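PDB 6KI3: probable AP endonuclease from African swine fever virus, which probably cleaves DNA on the 5' side of abasic sites as a zinc-dependent repair endonuclease and trims mismatched 3' nucleotides. Local coordinates for residues 99-102 / 103-107. Residues are numbered along the deposited sequence; the frame is centred on the assembly and turned at random.
Sequences THFI and QQELL
Gln104 reaches back along helix 96-112 and sets its amide oxygen, OE1, between the His100 and Phe101 rings. Gln104 CB rests on the carbonyl oxygen of the turn before, 3.4 Å from Phe101 O. Gln104 CG leans on the neighbouring carbonyl, 3.3 Å from His100 O. The chain is straight from there on, and this carries CD to the imidazole. Gln104 OE1 ends 3.2 Å from His100 ND1 and nearly as close to His100 CE1. The angle is poor for a hydrogen bond, and the ring and amide planes are 56° apart. Gln104 OE1 also lies 3.8 Å from Phe101 CD1.

Glu105 OE1 comes obliquely to the CD2-CE2 side of the Phe101 ring. Glu105 OE1 sits 3.5 Å from both Phe101 CD2 and Phe101 CE2, with the carboxylate turned 51° from the ring plane. CG of Phe101 is anti to its backbone N (chi1 -172°), which swings the ring toward the following turn. Further round, Ile102 and Leu106 lie side by side, with CG2 of Ile102 4.1 Å from CD1 of Leu106. Both rest on Leu117 of strand 116-120. Gln103 NE2 bonds to Lys137 O.

The backbone keeps the i to i+4 bonding of an alpha helix. The straightest link runs from Leu106 N to Ile102 O. This helix connects parallel strands 79-83 and 116-120 in a beta-alpha-beta unit of the TIM barrel. Its apolar side packs on the barrel, while His100 is exposed.

Glu105 OE1 is also close to Asp88 OD2. With Glu105 buried and a second acid so near, one of the two may take up a proton, so the Glu105 carboxylate may have a raised pKa.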
loop_
_atom_site.group_PDB
_atom_site.type_symbol
_atom_site.label_atom_id
_atom_site.label_comp_id
_atom_site.label_asym_id
_atom_site.label_seq_id
_atom_site.Cartn_x
_atom_site.Cartn_y
_atom_site.Cartn_z
ATOM N N THR A 99 -3.355 16.184 12.393
ATOM C CA THR A 99 -2.686 15.152 13.179
ATOM C C THR A 99 -3.649 14.487 14.155
ATOM O O THR A 99 -3.571 13.274 14.386
ATOM C CB THR A 99 -1.484 15.753 13.913
ATOM O OG1 THR A 99 -0.429 15.995 12.974
ATOM C CG2 THR A 99 -0.977 14.815 15.002
ATOM N N HIS A 100 -4.579 15.259 14.723
ATOM C CA HIS A 100 -5.562 14.671 15.626
ATOM C C HIS A 100 -6.442 13.660 14.901
ATOM O O HIS A 100 -6.821 12.633 15.475
ATOM C CB HIS A 100 -6.418 15.764 16.262
ATOM C CG HIS A 100 -7.527 15.232 17.110
ATOM N ND1 HIS A 100 -8.804 15.042 16.628
ATOM C CD2 HIS A 100 -7.550 14.835 18.405
ATOM C CE1 HIS A 100 -9.566 14.555 17.590
ATOM N NE2 HIS A 100 -8.830 14.422 18.679
ATOM N N PHE A 101 -6.774 13.930 13.635
ATOM C CA PHE A 101 -7.590 12.993 12.869
ATOM C C PHE A 101 -6.843 11.688 12.617
ATOM O O PHE A 101 -7.436 10.605 12.683
ATOM C CB PHE A 101 -8.022 13.630 11.550
ATOM C CG PHE A 101 -9.019 12.811 10.783
ATOM C CD1 PHE A 101 -10.365 12.864 11.100
ATOM C CD2 PHE A 101 -8.610 11.987 9.747
ATOM C CE1 PHE A 101 -11.286 12.110 10.399
ATOM C CE2 PHE A 101 -9.526 11.232 9.042
ATOM C CZ PHE A 101 -10.867 11.295 9.368
ATOM N N ILE A 102 -5.542 11.773 12.323
ATOM C CA ILE A 102 -4.727 10.569 12.183
ATOM C C ILE A 102 -4.714 9.780 13.483
ATOM O O ILE A 102 -4.677 8.544 13.471
ATOM C CB ILE A 102 -3.300 10.946 11.734
ATOM C CG1 ILE A 102 -3.340 11.676 10.392
ATOM C CG2 ILE A 102 -2.413 9.709 11.643
ATOM C CD1 ILE A 102 -1.988 12.152 9.925
ATOM N N GLN A 103 -4.763 10.475 14.623
ATOM C CA GLN A 103 -4.773 9.787 15.908
ATOM C C GLN A 103 -6.033 8.951 16.088
ATOM O O GLN A 103 -5.979 7.878 16.702
ATOM C CB GLN A 103 -4.636 10.798 17.045
ATOM C CG GLN A 103 -4.164 10.186 18.350
ATOM C CD GLN A 103 -2.783 9.571 18.233
ATOM O OE1 GLN A 103 -1.924 10.077 17.511
ATOM N NE2 GLN A 103 -2.563 8.470 18.944
ATOM N N GLN A 104 -7.142 9.424 15.538
ATOM C CA GLN A 104 -8.390 8.693 15.573
ATOM C C GLN A 104 -8.328 7.420 14.754
ATOM O O GLN A 104 -8.737 6.404 15.198
ATOM C CB GLN A 104 -9.542 9.553 15.084
ATOM C CG GLN A 104 -9.608 10.912 15.716
ATOM C CD GLN A 104 -10.748 11.749 15.221
ATOM O OE1 GLN A 104 -10.577 12.925 14.939
ATOM N NE2 GLN A 104 -11.927 11.159 15.125
ATOM N N GLU A 105 -7.769 7.507 13.564
ATOM C CA GLU A 105 -7.635 6.358 12.673
ATOM C C GLU A 105 -6.737 5.290 13.284
ATOM O O GLU A 105 -7.068 4.099 13.267
ATOM C CB GLU A 105 -7.092 6.809 11.317
ATOM C CG GLU A 105 -8.097 7.551 10.452
ATOM C CD GLU A 105 -7.465 8.136 9.206
ATOM O OE1 GLU A 105 -6.699 9.114 9.332
ATOM O OE2 GLU A 105 -7.725 7.613 8.101
ATOM N N LEU A 106 -5.590 5.700 13.832
ATOM C CA LEU A 106 -4.679 4.740 14.446
ATOM C C LEU A 106 -5.345 4.011 15.606
ATOM O O LEU A 106 -5.173 2.796 15.765
ATOM C CB LEU A 106 -3.409 5.449 14.914
ATOM C CG LEU A 106 -2.527 6.040 13.813
ATOM C CD1 LEU A 106 -1.410 6.874 14.416
ATOM C CD2 LEU A 106 -1.957 4.937 12.935
ATOM N N LEU A 107 -6.115 4.733 16.423
ATOM C CA LEU A 107 -6.853 4.084 17.501
ATOM C C LEU A 107 -7.910 3.136 16.946
ATOM O O LEU A 107 -8.102 2.033 17.471
ATOM C CB LEU A 107 -7.495 5.137 18.405
#